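Local coordinates for protein RNA polymerase ECF-subfamily sigma factor (Streptomyces venezuelae, PDB 6DXO) that serves as an extracytoplasmic function sigma factor, probably directing RNA polymerase to promoters needed for aerial mycelium formation, and is captured here in a complex with its anti-sigma factor, at residues Arg6-Glu11 with Ser56-Gln61; Glu13-Leu18 with Arg50-Ile55; Ser45-Arg50 with Val70-Asn75. One frame throughout, in Å; residues are numbered along the deposited sequence.

Contact 1 of 3, residues Arg6-Glu11 with Ser56-Gln61; sequences RAQAGE and STFTWQ
Gln8 reaches from the turn after helix 4-7 to the loop that follows helix 37-53, and its amide nitrogen makes the single hydrogen bond between the two segments. The donor is Gln8 NE2 and the acceptor is the backbone carbonyl Phe58 O, 3.0 Å away, with an N-H...O angle of 150°. The oxygen lies close to the plane of the glutamine amide, as suits an sp2 nitrogen, but the nitrogen approaches from above the plane of the Phe58 carbonyl, 40° out of it. The same nitrogen also donates to Ile55 O, just before Ser56, so one amide holds two carbonyls that the chain has turned to face it.

An extended side chain makes this span possible: beyond CG the glutamine runs straight (chi2 173°), carrying the amide about as far as the residue allows. At its end NE2 also comes within 3.8 Å of Phe58 CB, near the edge of the aromatic ring, and the two side chains cross at about a right angle. Thr59 adds a lighter touch, its CG2 methyl 4.2 Å from Gln8 NE2.

Phe58 is the centre of an inverse gamma turn; its carbonyl takes the bond from Gln8, while the buried ring stacks on Trp68 of helix 65-79. The chemistry implies a polar tie at the margin of the fold: little surface is buried, and what joins the turn after helix 4-7 to the loop after helix 37-53 is mainly a side-chain amide that bonds to backbone carbonyls.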
ATOM      1  N   ARG A   6      11.659  14.196   2.109  1.00 30.22           N
ATOM      2  CA  ARG A   6      11.089  14.831   0.919  1.00 32.29           C
ATOM      3  C   ARG A   6       9.565  15.004   0.983  1.00 33.92           C
ATOM      4  O   ARG A   6       9.030  16.000   0.506  1.00 30.87           O
ATOM      5  CB  ARG A   6      11.474  14.075  -0.363  1.00 46.36           C
ATOM      6  CG  ARG A   6      12.931  14.218  -0.780  1.00 48.81           C
ATOM      7  CD  ARG A   6      13.113  13.942  -2.276  1.00 50.63           C
ATOM      8  NE  ARG A   6      11.910  13.382  -2.891  1.00 50.30           N
ATOM      9  CZ  ARG A   6      11.714  13.279  -4.203  1.00 60.86           C
ATOM     10  NH1 ARG A   6      12.645  13.701  -5.046  1.00 67.55           N
ATOM     11  NH2 ARG A   6      10.586  12.760  -4.676  1.00 59.68           N
ATOM     12  N   ALA A   7       8.862  14.023   1.548  1.00 26.43           N
ATOM     13  CA  ALA A   7       7.420  14.154   1.736  1.00 22.62           C
ATOM     14  C   ALA A   7       7.091  15.235   2.764  1.00 21.13           C
ATOM     15  O   ALA A   7       6.047  15.889   2.692  1.00 26.92           O
ATOM     16  CB  ALA A   7       6.828  12.829   2.199  1.00 19.03           C
ATOM     17  N   GLN A   8       7.948  15.353   3.766  1.00 18.42           N
ATOM     18  CA  GLN A   8       7.744  16.371   4.787  1.00 24.32           C
ATOM     19  C   GLN A   8       7.977  17.765   4.188  1.00 31.15           C
ATOM     20  O   GLN A   8       7.816  18.778   4.875  1.00 32.31           O
ATOM     21  CB  GLN A   8       8.638  16.099   5.993  1.00 22.19           C
ATOM     22  CG  GLN A   8       8.138  14.949   6.870  1.00 19.18           C
ATOM     23  CD  GLN A   8       9.122  14.552   7.978  1.00 30.32           C
ATOM     24  OE1 GLN A   8      10.301  14.303   7.724  1.00 30.22           O
ATOM     25  NE2 GLN A   8       8.629  14.484   9.208  1.00 31.36           N
ATOM     26  N   ALA A   9       8.342  17.784   2.902  1.00 34.83           N
ATOM     27  CA  ALA A   9       8.392  19.001   2.081  1.00 35.48           C
ATOM     28  C   ALA A   9       7.164  19.115   1.175  1.00 37.13           C
ATOM     29  O   ALA A   9       7.119  19.948   0.273  1.00 41.24           O
ATOM     30  CB  ALA A   9       9.643  19.018   1.233  1.00 31.58           C
ATOM     31  N   GLY A  10       6.171  18.266   1.405  1.00 36.79           N
ATOM     32  CA  GLY A  10       4.945  18.349   0.636  1.00 44.93           C
ATOM     33  C   GLY A  10       5.076  17.955  -0.826  1.00 44.01           C
ATOM     34  O   GLY A  10       4.159  18.191  -1.608  1.00 50.59           O
ATOM     35  N   GLU A  11       6.213  17.378  -1.206  1.00 41.55           N
ATOM     36  CA  GLU A  11       6.305  16.694  -2.495  1.00 34.36           C
ATOM     37  C   GLU A  11       5.404  15.483  -2.401  1.00 31.19           C
ATOM     38  O   GLU A  11       5.766  14.481  -1.776  1.00 33.65           O
ATOM     39  CB  GLU A  11       7.736  16.251  -2.796  1.00 32.22           C
ATOM     40  CG  GLU A  11       7.836  15.337  -4.014  1.00 47.63           C
ATOM     41  CD  GLU A  11       9.018  15.661  -4.903  1.00 53.56           C
ATOM     42  OE1 GLU A  11       9.988  16.274  -4.412  1.00 56.06           O
ATOM     43  OE2 GLU A  11       8.971  15.309  -6.101  1.00 50.64           O
ATOM     44  N   SER A  56       3.945  15.789  10.050  1.00 21.41           N
ATOM     45  CA  SER A  56       4.652  16.987  10.554  1.00 29.08           C
ATOM     46  C   SER A  56       5.168  16.791  11.987  1.00 31.82           C
ATOM     47  O   SER A  56       5.964  17.594  12.491  1.00 36.12           O
ATOM     48  CB  SER A  56       3.763  18.231  10.487  1.00 28.22           C
ATOM     49  OG  SER A  56       2.640  18.113  11.342  1.00 35.01           O
ATOM     50  N   THR A  57       4.712  15.729  12.643  1.00 28.98           N
ATOM     51  CA  THR A  57       5.149  15.446  14.017  1.00 26.98           C
ATOM     52  C   THR A  57       6.251  14.396  14.036  1.00 30.01           C
ATOM     53  O   THR A  57       6.904  14.178  15.061  1.00 29.91           O
ATOM     54  CB  THR A  57       4.000  14.905  14.874  1.00 36.77           C
ATOM     55  OG1 THR A  57       3.652  13.592  14.410  1.00 42.87           O
ATOM     56  CG2 THR A  57       2.782  15.811  14.781  1.00 41.52           C
ATOM     57  N   PHE A  58       6.439  13.737  12.899  1.00 30.49           N
ATOM     58  CA  PHE A  58       7.410  12.659  12.774  1.00 25.84           C
ATOM     59  C   PHE A  58       8.826  13.199  12.787  1.00 28.35           C
ATOM     60  O   PHE A  58       9.496  13.246  11.752  1.00 26.39           O
ATOM     61  CB  PHE A  58       7.133  11.865  11.492  1.00 18.30           C
ATOM     62  CG  PHE A  58       7.945  10.608  11.362  1.00 20.70           C
ATOM     63  CD1 PHE A  58       7.727   9.533  12.219  1.00 25.60           C
ATOM     64  CD2 PHE A  58       8.885  10.481  10.372  1.00 16.88           C
ATOM     65  CE1 PHE A  58       8.459   8.368  12.088  1.00 21.78           C
ATOM     66  CE2 PHE A  58       9.624   9.317  10.240  1.00 23.42           C
ATOM     67  CZ  PHE A  58       9.404   8.259  11.103  1.00 24.55           C
ATOM     68  N   THR A  59       9.285  13.600  13.975  1.00 23.97           N
ATOM     69  CA  THR A  59      10.525  14.339  14.117  1.00 31.27           C
ATOM     70  C   THR A  59      11.304  13.958  15.382  1.00 33.95           C
ATOM     71  O   THR A  59      12.297  14.606  15.724  1.00 38.27           O
ATOM     72  CB  THR A  59      10.221  15.843  14.198  1.00 31.39           C
ATOM     73  OG1 THR A  59       9.239  16.061  15.216  1.00 30.46           O
ATOM     74  CG2 THR A  59       9.669  16.355  12.863  1.00 34.85           C
ATOM     75  N   TRP A  60      10.851  12.919  16.079  1.00 32.55           N
ATOM     76  CA  TRP A  60      11.525  12.482  17.300  1.00 34.33           C
ATOM     77  C   TRP A  60      12.805  11.695  17.014  1.00 32.79           C
ATOM     78  O   TRP A  60      12.949  11.076  15.960  1.00 32.97           O
ATOM     79  CB  TRP A  60      10.575  11.701  18.217  1.00 32.35           C
ATOM     80  CG  TRP A  60       9.970  10.478  17.605  1.00 35.31           C
ATOM     81  CD1 TRP A  60      10.499   9.218  17.595  1.00 42.51           C
ATOM     82  CD2 TRP A  60       8.718  10.394  16.921  1.00 29.18           C
ATOM     83  NE1 TRP A  60       9.652   8.356  16.943  1.00 42.40           N
ATOM     84  CE2 TRP A  60       8.551   9.052  16.522  1.00 36.81           C
ATOM     85  CE3 TRP A  60       7.722  11.319  16.608  1.00 23.89           C
ATOM     86  CZ2 TRP A  60       7.430   8.619  15.823  1.00 41.29           C
ATOM     87  CZ3 TRP A  60       6.608  10.885  15.921  1.00 36.13           C
ATOM     88  CH2 TRP A  60       6.473   9.549  15.533  1.00 36.40           C
ATOM     89  N   GLN A  61      13.716  11.713  17.981  1.00 33.50           N
ATOM     90  CA  GLN A  61      15.094  11.258  17.794  1.00 44.75           C
ATOM     91  C   GLN A  61      15.323   9.928  17.055  1.00 46.48           C
ATOM     92  O   GLN A  61      15.981   9.895  16.012  1.00 58.44           O
ATOM     93  CB  GLN A  61      15.829  11.243  19.137  1.00 49.77           C
ATOM     94  CG  GLN A  61      17.323  11.355  18.981  1.00 61.68           C
ATOM     95  CD  GLN A  61      17.714  12.527  18.101  1.00 71.55           C
ATOM     96  OE1 GLN A  61      17.239  13.648  18.293  1.00 74.32           O
ATOM     97  NE2 GLN A  61      18.571  12.270  17.117  1.00 73.23           N
TER

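Contact 2 of 3, residues Glu13-Leu18 with Arg50-Ile55; sequences EAFGRL and RALRRI
In the helical bundle of sigma-70 region 2, helix 12-31 meets the C-terminal end of helix 37-53 through one aromatic side chain. Phe15 enters from the first helix and lies against Leu52 and Ile55. Its CG stands anti to the backbone N (chi1 -165°), which sends the ring outward across the gap between the helices, where the nearest CA atoms, those of Phe15 and Leu52, are still 8.0 Å apart.

Leu52 meets the ring with two parts of its side chain. Its CD1 methyl sits over one face in a CH-pi contact, 4.0 Å from the centroid of the Phe15 ring and 19° off the ring normal, displaced toward the rim on the side of CD2 and CE2. The far end of the ring presses against the root of the same leucine, with Phe15 CZ 3.5 Å from Leu52 CB. Ile55 comes at the ring edge instead: its CD1 methyl lies 4.2 Å from Phe15 CD1, near the plane of the ring, and the two side chains run past each other in opposite directions. No hydrogen bond crosses the contact, so its attraction is apolar throughout.

Cut back to an alanine, Phe15 would probably leave the Leu52 and Ile55 methyls without the ring they pack on, opening a gap between the two helices.

Several elements close round this pair. Ile55 also packs on Ala7 of helix 4-7, while Ala51 also touches Trp68, and Leu18 Phe65, both of helix 65-79. From the other chain of the complex, Leu70 packs on Phe15 and Met74 on Leu52, bringing the partner protein onto the seam between helices 12-31 and 37-53.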
ATOM      1  N   GLU A  13       4.391  13.267  -4.523  1.00 34.23           N
ATOM      2  CA  GLU A  13       4.857  12.040  -5.164  1.00 32.68           C
ATOM      3  C   GLU A  13       5.851  11.265  -4.293  1.00 31.25           C
ATOM      4  O   GLU A  13       5.931  10.040  -4.380  1.00 29.96           O
ATOM      5  CB  GLU A  13       5.459  12.334  -6.543  1.00 29.58           C
ATOM      6  CG  GLU A  13       6.208  11.154  -7.152  1.00 30.82           C
ATOM      7  CD  GLU A  13       5.303   9.966  -7.471  1.00 33.97           C
ATOM      8  OE1 GLU A  13       4.069  10.149  -7.544  1.00 35.28           O
ATOM      9  OE2 GLU A  13       5.831   8.849  -7.643  1.00 31.22           O
ATOM     10  N   ALA A  14       6.602  11.972  -3.452  1.00 23.05           N
ATOM     11  CA  ALA A  14       7.484  11.300  -2.517  1.00 21.66           C
ATOM     12  C   ALA A  14       6.664  10.433  -1.566  1.00 21.48           C
ATOM     13  O   ALA A  14       7.071   9.316  -1.247  1.00 21.74           O
ATOM     14  CB  ALA A  14       8.361  12.306  -1.724  1.00 26.92           C
ATOM     15  N   PHE A  15       5.503  10.920  -1.138  1.00 18.60           N
ATOM     16  CA  PHE A  15       4.666  10.097  -0.257  1.00 17.72           C
ATOM     17  C   PHE A  15       4.087   8.918  -1.055  1.00 20.34           C
ATOM     18  O   PHE A  15       3.926   7.823  -0.549  1.00 20.54           O
ATOM     19  CB  PHE A  15       3.535  10.893   0.396  1.00 24.69           C
ATOM     20  CG  PHE A  15       2.906  10.173   1.552  1.00 22.79           C
ATOM     21  CD1 PHE A  15       3.430  10.302   2.830  1.00 26.69           C
ATOM     22  CD2 PHE A  15       1.816   9.330   1.358  1.00 23.47           C
ATOM     23  CE1 PHE A  15       2.856   9.619   3.909  1.00 26.19           C
ATOM     24  CE2 PHE A  15       1.246   8.635   2.430  1.00 24.89           C
ATOM     25  CZ  PHE A  15       1.774   8.776   3.693  1.00 25.98           C
ATOM     26  N   GLY A  16       3.801   9.145  -2.324  1.00 19.57           N
ATOM     27  CA  GLY A  16       3.386   8.031  -3.177  1.00 16.85           C
ATOM     28  C   GLY A  16       4.443   6.940  -3.223  1.00 17.98           C
ATOM     29  O   GLY A  16       4.142   5.734  -3.164  1.00 18.80           O
ATOM     30  N   ARG A  17       5.697   7.354  -3.335  1.00 15.62           N
ATOM     31  CA  ARG A  17       6.816   6.429  -3.314  1.00 14.33           C
ATOM     32  C   ARG A  17       6.942   5.697  -1.967  1.00 17.47           C
ATOM     33  O   ARG A  17       7.359   4.535  -1.921  1.00 19.47           O
ATOM     34  CB  ARG A  17       8.117   7.182  -3.593  1.00 22.73           C
ATOM     35  CG  ARG A  17       8.115   7.941  -4.909  1.00 36.48           C
ATOM     36  CD  ARG A  17       8.885   7.179  -5.970  1.00 44.50           C
ATOM     37  NE  ARG A  17       8.437   5.798  -6.069  1.00 39.88           N
ATOM     38  CZ  ARG A  17       9.246   4.746  -6.046  1.00 41.51           C
ATOM     39  NH1 ARG A  17      10.556   4.915  -5.932  1.00 45.15           N
ATOM     40  NH2 ARG A  17       8.745   3.522  -6.141  1.00 34.94           N
ATOM     41  N   LEU A  18       6.622   6.375  -0.872  1.00 20.48           N
ATOM     42  CA  LEU A  18       6.656   5.698   0.426  1.00 17.34           C
ATOM     43  C   LEU A  18       5.604   4.579   0.418  1.00 15.08           C
ATOM     44  O   LEU A  18       5.871   3.470   0.876  1.00 16.92           O
ATOM     45  CB  LEU A  18       6.433   6.669   1.594  1.00 15.65           C
ATOM     46  CG  LEU A  18       7.614   7.610   1.897  1.00 18.63           C
ATOM     47  CD1 LEU A  18       7.249   8.626   2.977  1.00 20.32           C
ATOM     48  CD2 LEU A  18       8.842   6.807   2.274  1.00 18.74           C
ATOM     49  N   ARG A  50      -3.143   7.978   8.167  1.00 23.57           N
ATOM     50  CA  ARG A  50      -2.833   8.480   9.497  1.00 22.96           C
ATOM     51  C   ARG A  50      -1.394   8.995   9.567  1.00 24.28           C
ATOM     52  O   ARG A  50      -1.137  10.055  10.139  1.00 28.03           O
ATOM     53  CB  ARG A  50      -3.074   7.397  10.555  1.00 27.85           C
ATOM     54  CG  ARG A  50      -2.876   7.854  11.978  1.00 43.16           C
ATOM     55  CD  ARG A  50      -4.141   8.482  12.530  1.00 58.69           C
ATOM     56  NE  ARG A  50      -5.166   7.481  12.815  1.00 68.73           N
ATOM     57  CZ  ARG A  50      -5.361   6.933  14.011  1.00 68.51           C
ATOM     58  NH1 ARG A  50      -4.599   7.290  15.034  1.00 73.75           N
ATOM     59  NH2 ARG A  50      -6.316   6.030  14.184  1.00 64.39           N
ATOM     60  N   ALA A  51      -0.470   8.257   8.964  1.00 19.60           N
ATOM     61  CA  ALA A  51       0.934   8.644   8.947  1.00 21.64           C
ATOM     62  C   ALA A  51       1.069   9.989   8.251  1.00 27.36           C
ATOM     63  O   ALA A  51       1.832  10.862   8.675  1.00 23.70           O
ATOM     64  CB  ALA A  51       1.764   7.601   8.232  1.00 17.27           C
ATOM     65  N   LEU A  52       0.321  10.131   7.167  1.00 22.55           N
ATOM     66  CA  LEU A  52       0.376  11.326   6.334  1.00 18.63           C
ATOM     67  C   LEU A  52      -0.127  12.513   7.123  1.00 21.89           C
ATOM     68  O   LEU A  52       0.517  13.562   7.165  1.00 25.91           O
ATOM     69  CB  LEU A  52      -0.480  11.105   5.084  1.00 22.36           C
ATOM     70  CG  LEU A  52      -0.625  12.257   4.088  1.00 25.59           C
ATOM     71  CD1 LEU A  52      -0.989  11.688   2.724  1.00 31.30           C
ATOM     72  CD2 LEU A  52      -1.691  13.214   4.559  1.00 34.29           C
ATOM     73  N   ARG A  53      -1.271  12.339   7.774  1.00 23.69           N
ATOM     74  CA  ARG A  53      -1.870  13.418   8.553  1.00 31.79           C
ATOM     75  C   ARG A  53      -1.000  13.847   9.738  1.00 31.58           C
ATOM     76  O   ARG A  53      -1.114  14.979  10.199  1.00 31.54           O
ATOM     77  CB  ARG A  53      -3.272  13.030   9.035  1.00 30.20           C
ATOM     78  CG  ARG A  53      -4.278  12.829   7.909  1.00 39.53           C
ATOM     79  CD  ARG A  53      -5.694  12.790   8.446  1.00 46.70           C
ATOM     80  NE  ARG A  53      -5.943  11.616   9.276  1.00 51.32           N
ATOM     81  CZ  ARG A  53      -6.683  10.579   8.897  1.00 55.04           C
ATOM     82  NH1 ARG A  53      -7.253  10.574   7.699  1.00 55.88           N
ATOM     83  NH2 ARG A  53      -6.860   9.553   9.721  1.00 52.96           N
ATOM     84  N   ARG A  54      -0.142  12.954  10.228  1.00 27.30           N
ATOM     85  CA  ARG A  54       0.726  13.288  11.358  1.00 27.01           C
ATOM     86  C   ARG A  54       2.180  13.486  10.941  1.00 19.79           C
ATOM     87  O   ARG A  54       3.060  13.599  11.782  1.00 21.24           O
ATOM     88  CB  ARG A  54       0.660  12.203  12.443  1.00 30.61           C
ATOM     89  CG  ARG A  54      -0.739  11.703  12.758  1.00 40.53           C
ATOM     90  CD  ARG A  54      -0.749  10.851  14.018  1.00 53.44           C
ATOM     91  NE  ARG A  54      -1.034  11.642  15.213  1.00 70.23           N
ATOM     92  CZ  ARG A  54      -2.217  11.673  15.821  1.00 80.83           C
ATOM     93  NH1 ARG A  54      -3.223  10.950  15.349  1.00 85.73           N
ATOM     94  NH2 ARG A  54      -2.394  12.422  16.903  1.00 81.60           N
ATOM     95  N   ILE A  55       2.441  13.520   9.642  1.00 21.90           N
ATOM     96  CA  ILE A  55       3.820  13.488   9.195  1.00 25.23           C
ATOM     97  C   ILE A  55       4.628  14.709   9.689  1.00 24.63           C
ATOM     98  O   ILE A  55       5.847  14.657   9.742  1.00 22.34           O
ATOM     99  CB  ILE A  55       3.941  13.328   7.645  1.00 26.92           C
ATOM    100  CG1 ILE A  55       5.225  12.575   7.280  1.00 31.40           C
ATOM    101  CG2 ILE A  55       3.846  14.681   6.938  1.00 28.46           C
ATOM    102  CD1 ILE A  55       5.451  12.425   5.785  1.00 37.76           C
TER

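Contact 3 of 3, residues Ser45-Arg50 with Val70-Asn75; sequences SETFLR and VTIARN
Thr47 turns its two branches to different partners on helix 65-79. With OG1 anti to the carbonyl carbon (chi1 -66°) and CG2 anti to the backbone N, the methyl meets Ile72 and the hydroxyl faces Ala73. Thr47 CG2 lies 3.8 Å from Ile72 CG2, methyl against methyl, the side chains crossing at a slant. Thr47 OG1 sits 3.4 Å from Ala73 CB, a packing contact alone, since the hydroxyl is hydrogen-bonded to Leu43 O, one turn back.

One turn on from Thr47, the aliphatic root of Arg50 covers the same isoleucine branch, with Arg50 CB 4.1 Å from Ile72 CG2; beyond it the chain bends at chi2 and chi3, and Arg50 also touches Leu76. That one isoleucine methyl therefore touches both Thr47 and the base of Arg50.

The small Ala73 lets the backbones come close: the CA atoms of Thr47 and Ala73 are 5.4 Å apart, and the axes of the two segments approach to 9.1 Å at an angle of 121°. Ile30 of helix 12-31 packs on both Thr47 and Ala73. Such apolar helix packing belongs to the three-helix core of sigma-70 region 2, whose helix 37-53 bears the probable polymerase-core-binding motif ending at Ser45.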
ATOM      1  N   SER A  45      -4.900   1.281   3.842  1.00 17.04           N
ATOM      2  CA  SER A  45      -5.149   2.654   3.416  1.00 21.43           C
ATOM      3  C   SER A  45      -5.200   3.580   4.618  1.00 22.68           C
ATOM      4  O   SER A  45      -4.534   4.608   4.644  1.00 19.06           O
ATOM      5  CB  SER A  45      -6.466   2.729   2.642  1.00 26.89           C
ATOM      6  OG  SER A  45      -6.848   4.071   2.418  1.00 45.28           O
ATOM      7  N   GLU A  46      -5.991   3.214   5.625  1.00 16.86           N
ATOM      8  CA  GLU A  46      -6.064   4.041   6.838  1.00 19.47           C
ATOM      9  C   GLU A  46      -4.717   4.244   7.558  1.00 18.79           C
ATOM     10  O   GLU A  46      -4.458   5.328   8.101  1.00 20.22           O
ATOM     11  CB  GLU A  46      -7.105   3.487   7.808  1.00 22.06           C
ATOM     12  CG  GLU A  46      -7.400   4.420   8.978  1.00 39.30           C
ATOM     13  CD  GLU A  46      -7.970   5.763   8.525  1.00 55.37           C
ATOM     14  OE1 GLU A  46      -8.673   5.798   7.490  1.00 58.49           O
ATOM     15  OE2 GLU A  46      -7.714   6.787   9.201  1.00 60.59           O
ATOM     16  N   THR A  47      -3.871   3.218   7.566  1.00 12.99           N
ATOM     17  CA  THR A  47      -2.552   3.314   8.183  1.00 14.88           C
ATOM     18  C   THR A  47      -1.734   4.412   7.515  1.00 18.93           C
ATOM     19  O   THR A  47      -1.180   5.284   8.174  1.00 18.19           O
ATOM     20  CB  THR A  47      -1.785   1.981   8.111  1.00 14.50           C
ATOM     21  OG1 THR A  47      -2.449   0.994   8.918  1.00 17.18           O
ATOM     22  CG2 THR A  47      -0.359   2.145   8.590  1.00 16.68           C
ATOM     23  N   PHE A  48      -1.663   4.369   6.191  1.00 14.40           N
ATOM     24  CA  PHE A  48      -0.929   5.412   5.484  1.00 19.23           C
ATOM     25  C   PHE A  48      -1.545   6.804   5.641  1.00 22.88           C
ATOM     26  O   PHE A  48      -0.818   7.810   5.758  1.00 17.33           O
ATOM     27  CB  PHE A  48      -0.758   5.042   4.008  1.00 15.50           C
ATOM     28  CG  PHE A  48       0.295   4.012   3.779  1.00 15.11           C
ATOM     29  CD1 PHE A  48      -0.025   2.649   3.779  1.00 17.96           C
ATOM     30  CD2 PHE A  48       1.614   4.390   3.590  1.00 16.07           C
ATOM     31  CE1 PHE A  48       0.969   1.693   3.582  1.00 17.67           C
ATOM     32  CE2 PHE A  48       2.609   3.441   3.378  1.00 17.14           C
ATOM     33  CZ  PHE A  48       2.291   2.085   3.376  1.00 15.92           C
ATOM     34  N   LEU A  49      -2.873   6.873   5.624  1.00 19.54           N
ATOM     35  CA  LEU A  49      -3.546   8.162   5.774  1.00 30.29           C
ATOM     36  C   LEU A  49      -3.248   8.806   7.130  1.00 27.22           C
ATOM     37  O   LEU A  49      -3.101  10.032   7.235  1.00 26.38           O
ATOM     38  CB  LEU A  49      -5.055   8.028   5.542  1.00 24.13           C
ATOM     39  CG  LEU A  49      -5.490   7.917   4.077  1.00 27.83           C
ATOM     40  CD1 LEU A  49      -6.973   7.607   3.977  1.00 37.27           C
ATOM     41  CD2 LEU A  49      -5.165   9.205   3.336  1.00 32.05           C
ATOM     42  N   ARG A  50      -3.143   7.978   8.167  1.00 23.57           N
ATOM     43  CA  ARG A  50      -2.833   8.480   9.497  1.00 22.96           C
ATOM     44  C   ARG A  50      -1.394   8.995   9.567  1.00 24.28           C
ATOM     45  O   ARG A  50      -1.137  10.055  10.139  1.00 28.03           O
ATOM     46  CB  ARG A  50      -3.074   7.397  10.555  1.00 27.85           C
ATOM     47  CG  ARG A  50      -2.876   7.854  11.978  1.00 43.16           C
ATOM     48  CD  ARG A  50      -4.141   8.482  12.530  1.00 58.69           C
ATOM     49  NE  ARG A  50      -5.166   7.481  12.815  1.00 68.73           N
ATOM     50  CZ  ARG A  50      -5.361   6.933  14.011  1.00 68.51           C
ATOM     51  NH1 ARG A  50      -4.599   7.290  15.034  1.00 73.75           N
ATOM     52  NH2 ARG A  50      -6.316   6.030  14.184  1.00 64.39           N
ATOM     53  N   VAL A  70       3.978   0.225  11.112  1.00 18.94           N
ATOM     54  CA  VAL A  70       3.565  -1.012  11.759  1.00 21.62           C
ATOM     55  C   VAL A  70       2.853  -0.745  13.086  1.00 21.05           C
ATOM     56  O   VAL A  70       1.825  -1.364  13.407  1.00 17.82           O
ATOM     57  CB  VAL A  70       4.756  -1.973  11.925  1.00 26.22           C
ATOM     58  CG1 VAL A  70       4.380  -3.124  12.833  1.00 34.26           C
ATOM     59  CG2 VAL A  70       5.204  -2.493  10.544  1.00 32.40           C
ATOM     60  N   THR A  71       3.374   0.210  13.843  1.00 17.82           N
ATOM     61  CA  THR A  71       2.762   0.538  15.117  1.00 18.23           C
ATOM     62  C   THR A  71       1.411   1.220  14.934  1.00 19.75           C
ATOM     63  O   THR A  71       0.498   0.987  15.705  1.00 21.38           O
ATOM     64  CB  THR A  71       3.727   1.354  16.026  1.00 16.62           C
ATOM     65  OG1 THR A  71       4.136   2.554  15.357  1.00 27.51           O
ATOM     66  CG2 THR A  71       4.965   0.542  16.321  1.00 23.94           C
ATOM     67  N   ILE A  72       1.271   2.033  13.882  1.00 17.81           N
ATOM     68  CA  ILE A  72      -0.024   2.612  13.543  1.00 20.26           C
ATOM     69  C   ILE A  72      -1.052   1.559  13.147  1.00 20.90           C
ATOM     70  O   ILE A  72      -2.204   1.625  13.566  1.00 23.39           O
ATOM     71  CB  ILE A  72       0.101   3.664  12.409  1.00 20.77           C
ATOM     72  CG1 ILE A  72       0.771   4.934  12.937  1.00 24.16           C
ATOM     73  CG2 ILE A  72      -1.272   3.985  11.804  1.00 18.00           C
ATOM     74  CD1 ILE A  72       1.282   5.841  11.830  1.00 23.49           C
ATOM     75  N   ALA A  73      -0.636   0.591  12.325  1.00 15.76           N
ATOM     76  CA  ALA A  73      -1.544  -0.450  11.876  1.00 18.52           C
ATOM     77  C   ALA A  73      -1.959  -1.280  13.081  1.00 19.46           C
ATOM     78  O   ALA A  73      -3.114  -1.653  13.208  1.00 19.44           O
ATOM     79  CB  ALA A  73      -0.899  -1.340  10.798  1.00 15.26           C
ATOM     80  N   ARG A  74      -1.001  -1.561  13.954  1.00 19.50           N
ATOM     81  CA  ARG A  74      -1.298  -2.272  15.204  1.00 21.13           C
ATOM     82  C   ARG A  74      -2.404  -1.569  16.015  1.00 21.17           C
ATOM     83  O   ARG A  74      -3.345  -2.221  16.482  1.00 26.34           O
ATOM     84  CB  ARG A  74      -0.040  -2.466  16.048  1.00 20.76           C
ATOM     85  CG  ARG A  74      -0.303  -3.320  17.307  1.00 25.82           C
ATOM     86  CD  ARG A  74       0.963  -3.576  18.078  1.00 23.95           C
ATOM     87  NE  ARG A  74       1.647  -2.345  18.452  1.00 24.12           N
ATOM     88  CZ  ARG A  74       2.918  -2.300  18.827  1.00 22.97           C
ATOM     89  NH1 ARG A  74       3.631  -3.423  18.865  1.00 26.59           N
ATOM     90  NH2 ARG A  74       3.480  -1.139  19.150  1.00 24.32           N
ATOM     91  N   ASN A  75      -2.302  -0.248  16.122  1.00 22.55           N
ATOM     92  CA  ASN A  75      -3.295   0.587  16.811  1.00 29.37           C
ATOM     93  C   ASN A  75      -4.664   0.481  16.125  1.00 31.76           C
ATOM     94  O   ASN A  75      -5.692   0.362  16.788  1.00 28.86           O
ATOM     95  CB  ASN A  75      -2.866   2.079  16.864  1.00 29.38           C
ATOM     96  CG  ASN A  75      -1.682   2.368  17.820  1.00 35.78           C
ATOM     97  OD1 ASN A  75      -1.497   1.718  18.844  1.00 31.60           O
ATOM     98  ND2 ASN A  75      -0.897   3.390  17.479  1.00 30.78           N
TER

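In the fold
Three contacts show how chemistry follows depth in one helical domain. Contacts 2 and 3 are buried, apolar and without hydrogen bonds between their segments; contact 1, at the edge, joins the turn after helix 4-7 to the loop after helix 37-53 by a side-chain to backbone bond. Helix 37-53 unites the inner pair: contact 2 uses its end against helix 12-31, contact 3 its middle against helix 65-79, and Glu46 and Arg53 link them by a salt bridge. Contact 1 continues outward from contact 2, with Ile55 of contact 2 as its neighbour. Contacts 1 and 3 do not touch, their centres lying about 16 Å apart.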